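Local coordinates for E3 SUMO-protein ligase SIZ1 (Saccharomyces cerevisiae, PDB 3I2D), which acts as a SUMO E3 ligase that promotes attachment of SUMO to septins and PCNA, here in a fragment with its PINIT domain and SP-RING zinc finger, at residues R78-L83 and G199-M204; S71-I76 and N155-K160. One frame throughout, in Å; residues are numbered along the deposited sequence.

Interaction 1: residues R78-L83 and G199-M204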
loop_
_atom_site.group_PDB
_atom_site.type_symbol
_atom_site.label_atom_id
_atom_site.label_comp_id
_atom_site.label_asym_id
_atom_site.label_seq_id
_atom_site.Cartn_x
_atom_site.Cartn_y
_atom_site.Cartn_z
ATOM N N ARG A 78 1.089 7.113 -15.764
ATOM C CA ARG A 78 0.440 7.719 -16.925
ATOM C C ARG A 78 -1.018 7.344 -17.022
ATOM O O ARG A 78 -1.411 6.248 -16.635
ATOM C CB ARG A 78 1.106 7.248 -18.214
ATOM C CG ARG A 78 1.272 8.311 -19.273
ATOM C CD ARG A 78 2.638 8.971 -19.155
ATOM N NE ARG A 78 3.707 7.978 -19.020
ATOM C CZ ARG A 78 3.915 6.966 -19.864
ATOM N NH1 ARG A 78 3.129 6.797 -20.924
ATOM N NH2 ARG A 78 4.914 6.115 -19.643
ATOM N N LEU A 79 -1.822 8.253 -17.551
ATOM C CA LEU A 79 -3.233 7.968 -17.749
ATOM C C LEU A 79 -3.438 7.638 -19.216
ATOM O O LEU A 79 -3.006 8.395 -20.079
ATOM C CB LEU A 79 -4.116 9.179 -17.421
ATOM C CG LEU A 79 -5.584 8.900 -17.816
ATOM C CD1 LEU A 79 -6.462 8.788 -16.574
ATOM C CD2 LEU A 79 -6.098 9.993 -18.724
ATOM N N ILE A 80 -4.063 6.503 -19.502
ATOM C CA ILE A 80 -4.378 6.140 -20.882
ATOM C C ILE A 80 -5.729 6.849 -21.054
ATOM O O ILE A 80 -6.779 6.327 -20.677
ATOM C CB ILE A 80 -4.513 4.622 -21.037
ATOM C CG1 ILE A 80 -3.156 3.971 -20.795
ATOM C CG2 ILE A 80 -4.994 4.280 -22.423
ATOM C CD1 ILE A 80 -3.184 2.483 -20.967
ATOM N N PRO A 81 -5.700 8.055 -21.649
ATOM C CA PRO A 81 -6.822 8.964 -21.916
ATOM C C PRO A 81 -8.112 8.340 -22.406
ATOM O O PRO A 81 -9.189 8.647 -21.895
ATOM C CB PRO A 81 -6.231 9.946 -22.915
ATOM C CG PRO A 81 -5.346 9.063 -23.722
ATOM C CD PRO A 81 -4.638 8.266 -22.654
ATOM N N GLU A 82 -7.998 7.459 -23.391
ATOM C CA GLU A 82 -9.156 6.797 -23.963
ATOM C C GLU A 82 -9.888 5.876 -22.975
ATOM O O GLU A 82 -11.083 5.642 -23.114
ATOM C CB GLU A 82 -8.715 6.024 -25.209
ATOM C CG GLU A 82 -7.233 6.205 -25.535
ATOM C CD GLU A 82 -6.919 6.010 -27.011
ATOM O OE1 GLU A 82 -7.373 6.846 -27.828
ATOM O OE2 GLU A 82 -6.222 5.023 -27.355
ATOM N N LEU A 83 -9.169 5.364 -21.979
ATOM C CA LEU A 83 -9.741 4.465 -20.969
ATOM C C LEU A 83 -10.399 5.226 -19.819
ATOM O O LEU A 83 -9.899 5.238 -18.696
ATOM C CB LEU A 83 -8.654 3.556 -20.400
ATOM C CG LEU A 83 -8.776 2.068 -20.688
ATOM C CD1 LEU A 83 -7.643 1.328 -19.998
ATOM C CD2 LEU A 83 -10.118 1.569 -20.190
ATOM N N GLY A 199 -8.030 4.390 -16.528
ATOM C CA GLY A 199 -7.021 3.409 -16.872
ATOM C C GLY A 199 -5.692 4.090 -16.650
ATOM O O GLY A 199 -5.450 5.166 -17.186
ATOM N N TYR A 200 -4.839 3.493 -15.834
ATOM C CA TYR A 200 -3.532 4.076 -15.550
ATOM C C TYR A 200 -2.437 3.035 -15.698
ATOM O O TYR A 200 -2.627 1.859 -15.345
ATOM C CB TYR A 200 -3.439 4.581 -14.104
ATOM C CG TYR A 200 -4.240 5.813 -13.746
ATOM C CD1 TYR A 200 -5.245 5.754 -12.781
ATOM C CD2 TYR A 200 -3.931 7.055 -14.291
ATOM C CE1 TYR A 200 -5.918 6.906 -12.358
ATOM C CE2 TYR A 200 -4.597 8.209 -13.875
ATOM C CZ TYR A 200 -5.586 8.125 -12.908
ATOM O OH TYR A 200 -6.227 9.269 -12.482
ATOM N N ILE A 201 -1.295 3.470 -16.230
ATOM C CA ILE A 201 -0.130 2.601 -16.312
ATOM C C ILE A 201 0.505 2.952 -14.970
ATOM O O ILE A 201 0.798 4.119 -14.699
ATOM C CB ILE A 201 0.838 2.991 -17.454
ATOM C CG1 ILE A 201 0.281 2.532 -18.797
ATOM C CG2 ILE A 201 2.173 2.316 -17.254
ATOM C CD1 ILE A 201 1.129 2.931 -19.968
ATOM N N VAL A 202 0.667 1.959 -14.108
ATOM C CA VAL A 202 1.252 2.205 -12.801
ATOM C C VAL A 202 2.542 1.431 -12.666
ATOM O O VAL A 202 2.765 0.426 -13.353
ATOM C CB VAL A 202 0.302 1.765 -11.650
ATOM C CG1 VAL A 202 -1.080 2.435 -11.806
ATOM C CG2 VAL A 202 0.172 0.245 -11.640
ATOM N N GLU A 203 3.393 1.907 -11.773
ATOM C CA GLU A 203 4.648 1.242 -11.539
ATOM C C GLU A 203 4.559 0.430 -10.260
ATOM O O GLU A 203 4.224 0.958 -9.197
ATOM C CB GLU A 203 5.793 2.255 -11.416
ATOM C CG GLU A 203 7.162 1.575 -11.258
ATOM C CD GLU A 203 8.317 2.546 -11.076
ATOM O OE1 GLU A 203 8.632 3.288 -12.034
ATOM O OE2 GLU A 203 8.906 2.561 -9.971
ATOM N N MET A 204 4.856 -0.858 -10.374
ATOM C CA MET A 204 4.847 -1.750 -9.231
ATOM C C MET A 204 5.998 -1.347 -8.333
ATOM O O MET A 204 7.133 -1.222 -8.804
ATOM C CB MET A 204 5.092 -3.187 -9.674
ATOM C CG MET A 204 4.073 -3.756 -10.618
ATOM S SD MET A 204 2.568 -4.099 -9.740
ATOM C CE MET A 204 1.808 -2.453 -9.750
#
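R78 and L79 pair with I201 and Y200 in an antiparallel beta contact inside the PINIT domain. It joins the edge strand 74-90 of a four-stranded sheet to its neighbour, strand 195-204. R78 and I201 form the hydrogen-bonded pair. R78 N donates to I201 O at 3.2 Å, and I201 N returns a bond to R78 O at 2.8 Å. The next bond runs from I80 N to G199 O, 3.0 Å. L79 and Y200 are the non-hydrogen-bonded pair between these bonds. Their side chains share one face of the sheet. The Y200 side chain crosses L79 obliquely: CG lies anti to the carbonyl carbon (chi1 -71°), and CE2 comes 3.3 Å from L79 CD1. R78 O lies in plane at the edge of the same ring, which also touches I76. With an alanine here, L79 CD1 would probably lose its aromatic neighbour and a gap would be likely beside I76. R78 and I201 point to the other face, under helix 104-111. There the R78 guanidinium forms a salt bridge with D106, while I201 packs on L109 and L110. The I80 and I201 side chains cross at about a right angle, with I80 CD1 nearest I201 CG1, and I80 also reaches L119 and F100. From I80 to L83 the chain makes a type I turn and rounds a corner at P81 and E82. The turn brings L83 back to G199: L83 CD1 sits 3.8 Å from G199 CA, and G199 N makes a weak bond to L83 O.

Interaction 2: residues S71-I76 and N155-K160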
loop_
_atom_site.group_PDB
_atom_site.type_symbol
_atom_site.label_atom_id
_atom_site.label_comp_id
_atom_site.label_asym_id
_atom_site.label_seq_id
_atom_site.Cartn_x
_atom_site.Cartn_y
_atom_site.Cartn_z
ATOM N N SER A 71 -1.262 3.970 -2.345
ATOM C CA SER A 71 -0.663 2.817 -1.720
ATOM C C SER A 71 0.800 2.945 -2.078
ATOM O O SER A 71 1.143 3.317 -3.203
ATOM C CB SER A 71 -1.203 1.532 -2.316
ATOM O OG SER A 71 -0.514 0.421 -1.775
ATOM N N PRO A 72 1.690 2.664 -1.127
ATOM C CA PRO A 72 3.110 2.772 -1.452
ATOM C C PRO A 72 3.576 1.623 -2.344
ATOM O O PRO A 72 4.742 1.591 -2.745
ATOM C CB PRO A 72 3.774 2.750 -0.081
ATOM C CG PRO A 72 2.860 1.860 0.707
ATOM C CD PRO A 72 1.494 2.353 0.299
ATOM N N PHE A 73 2.669 0.697 -2.671
ATOM C CA PHE A 73 3.016 -0.460 -3.507
ATOM C C PHE A 73 2.865 -0.288 -5.014
ATOM O O PHE A 73 3.242 -1.164 -5.788
ATOM C CB PHE A 73 2.262 -1.709 -3.039
ATOM C CG PHE A 73 2.719 -2.200 -1.710
ATOM C CD1 PHE A 73 1.907 -2.073 -0.585
ATOM C CD2 PHE A 73 3.999 -2.721 -1.561
ATOM C CE1 PHE A 73 2.362 -2.451 0.665
ATOM C CE2 PHE A 73 4.468 -3.105 -0.309
ATOM C CZ PHE A 73 3.648 -2.970 0.806
ATOM N N TYR A 74 2.290 0.827 -5.431
ATOM C CA TYR A 74 2.184 1.105 -6.846
ATOM C C TYR A 74 2.094 2.615 -7.006
ATOM O O TYR A 74 1.621 3.320 -6.114
ATOM C CB TYR A 74 1.005 0.360 -7.473
ATOM C CG TYR A 74 -0.361 0.655 -6.901
ATOM C CD1 TYR A 74 -0.960 1.906 -7.077
ATOM C CD2 TYR A 74 -1.089 -0.340 -6.243
ATOM C CE1 TYR A 74 -2.248 2.159 -6.619
ATOM C CE2 TYR A 74 -2.372 -0.098 -5.780
ATOM C CZ TYR A 74 -2.948 1.155 -5.970
ATOM O OH TYR A 74 -4.209 1.414 -5.484
ATOM N N LYS A 75 2.591 3.120 -8.124
ATOM C CA LYS A 75 2.599 4.549 -8.359
ATOM C C LYS A 75 1.961 4.842 -9.706
ATOM O O LYS A 75 2.398 4.316 -10.736
ATOM C CB LYS A 75 4.048 5.044 -8.329
ATOM C CG LYS A 75 4.240 6.533 -8.110
ATOM C CD LYS A 75 5.713 6.851 -7.848
ATOM C CE LYS A 75 6.243 6.034 -6.661
ATOM N NZ LYS A 75 7.665 6.321 -6.284
ATOM N N ILE A 76 0.915 5.665 -9.692
ATOM C CA ILE A 76 0.225 6.025 -10.923
ATOM C C ILE A 76 1.179 6.895 -11.733
ATOM O O ILE A 76 1.590 7.971 -11.289
ATOM C CB ILE A 76 -1.078 6.775 -10.617
ATOM C CG1 ILE A 76 -2.074 5.810 -9.979
ATOM C CG2 ILE A 76 -1.647 7.369 -11.879
ATOM C CD1 ILE A 76 -3.382 6.458 -9.575
ATOM N N ASN A 155 -8.043 -10.361 -9.450
ATOM C CA ASN A 155 -6.786 -10.775 -8.848
ATOM C C ASN A 155 -5.570 -10.002 -9.372
ATOM O O ASN A 155 -5.238 -10.059 -10.565
ATOM C CB ASN A 155 -6.583 -12.274 -9.079
ATOM C CG ASN A 155 -6.385 -13.041 -7.786
ATOM O OD1 ASN A 155 -5.337 -12.945 -7.143
ATOM N ND2 ASN A 155 -7.402 -13.803 -7.390
ATOM N N ILE A 156 -4.924 -9.267 -8.466
ATOM C CA ILE A 156 -3.726 -8.507 -8.785
ATOM C C ILE A 156 -2.659 -8.886 -7.774
ATOM O O ILE A 156 -2.898 -9.719 -6.895
ATOM C CB ILE A 156 -3.966 -6.988 -8.750
ATOM C CG1 ILE A 156 -4.687 -6.581 -7.466
ATOM C CG2 ILE A 156 -4.766 -6.582 -9.963
ATOM C CD1 ILE A 156 -5.025 -5.107 -7.436
ATOM N N ARG A 157 -1.484 -8.281 -7.910
ATOM C CA ARG A 157 -0.347 -8.566 -7.050
ATOM C C ARG A 157 -0.632 -8.888 -5.584
ATOM O O ARG A 157 -0.426 -10.026 -5.146
ATOM C CB ARG A 157 0.662 -7.428 -7.118
ATOM C CG ARG A 157 1.948 -7.769 -6.417
ATOM C CD ARG A 157 3.091 -7.082 -7.078
ATOM N NE ARG A 157 3.592 -5.937 -6.327
ATOM C CZ ARG A 157 2.888 -4.856 -6.018
ATOM N NH1 ARG A 157 1.611 -4.746 -6.380
ATOM N NH2 ARG A 157 3.492 -3.859 -5.390
ATOM N N GLY A 158 -1.070 -7.907 -4.804
ATOM C CA GLY A 158 -1.335 -8.207 -3.408
ATOM C C GLY A 158 -2.780 -7.953 -3.076
ATOM O O GLY A 158 -3.674 -8.511 -3.703
ATOM N N PHE A 159 -3.007 -7.107 -2.079
ATOM C CA PHE A 159 -4.352 -6.737 -1.668
ATOM C C PHE A 159 -5.315 -7.910 -1.655
ATOM O O PHE A 159 -6.419 -7.810 -2.187
ATOM C CB PHE A 159 -4.869 -5.651 -2.607
ATOM C CG PHE A 159 -3.889 -4.541 -2.819
ATOM C CD1 PHE A 159 -2.928 -4.631 -3.813
ATOM C CD2 PHE A 159 -3.895 -3.422 -1.989
ATOM C CE1 PHE A 159 -1.986 -3.622 -3.977
ATOM C CE2 PHE A 159 -2.957 -2.409 -2.144
ATOM C CZ PHE A 159 -2.001 -2.510 -3.139
ATOM N N LYS A 160 -4.919 -9.017 -1.037
ATOM C CA LYS A 160 -5.794 -10.177 -1.025
ATOM C C LYS A 160 -6.849 -10.068 0.070
ATOM O O LYS A 160 -7.824 -10.813 0.086
ATOM C CB LYS A 160 -4.977 -11.474 -0.883
ATOM C CG LYS A 160 -4.328 -11.646 0.448
ATOM C CD LYS A 160 -4.029 -13.112 0.750
ATOM C CE LYS A 160 -2.855 -13.659 -0.045
ATOM N NZ LYS A 160 -2.330 -14.883 0.632
#
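F159 and R157 reach from a loop to the turn that leads into strand 74-90. Residues 155-160 have no regular secondary structure, and S71-Y74 form a type I turn. The F159 side chain points at this turn from its CB outward. CG stands anti to the carbonyl carbon (chi1 -48°), which turns the ring towards S71 and Y74. CB and CG stay back from the other segment, and contact begins at the far end of the ring. CE1 lies 4.0 Å from Y74 CE2, in plane at the edge of the tyrosine ring. CE2 turns to S71 and comes 3.8 Å from its OG. CZ, the tip, sits between the two residues, 3.6 Å from Y74 CE2 and equally near S71 OG; F73 CB is a little farther off. S71 OG lies in the plane of the F159 ring, at its edge. The planes of F159 and Y74 are inclined at 50°, an oblique pairing. S71 also meets its own turn: CB lies over one face of the Y74 ring, towards its rim, and OG takes a weak bond from F73 N, as in an ST turn. R157 adds the polar part. Its chain bends at CG and CD, bringing NH2 within 2.7 Å of F73 O. This bond is weak, with an angle of 129° at the hydrogen; the stronger partner of NH2 is I205 O. The F73 ring packs on L284 and W289, and the backbone of F159 bonds to L284. The arrangement is thus a loop-to-turn contact of the PINIT domain, on the side where it meets helix 276-285 of the SP-RING part.

How the interactions relate
From the N terminus the chain passes 71-76, then 78-83 on the same strand, then 155-160, and last 199-204. Interaction 2 closes a loop of 78 residues when 155-160 returns to 71-76. Interaction 1 closes one of 115 residues when 199-204 returns to 78-83. The two loops cross, since their segments alternate. Both contacts belong to the PINIT domain, and their centres are 14 Å apart. Strand 195-204 bridges them: E203 N lies 2.8 Å from K75 O, a probable hydrogen bond, and M204 SD packs against R157 NH1. Together they tie a sheet edge to a loop that reaches helix 276-285.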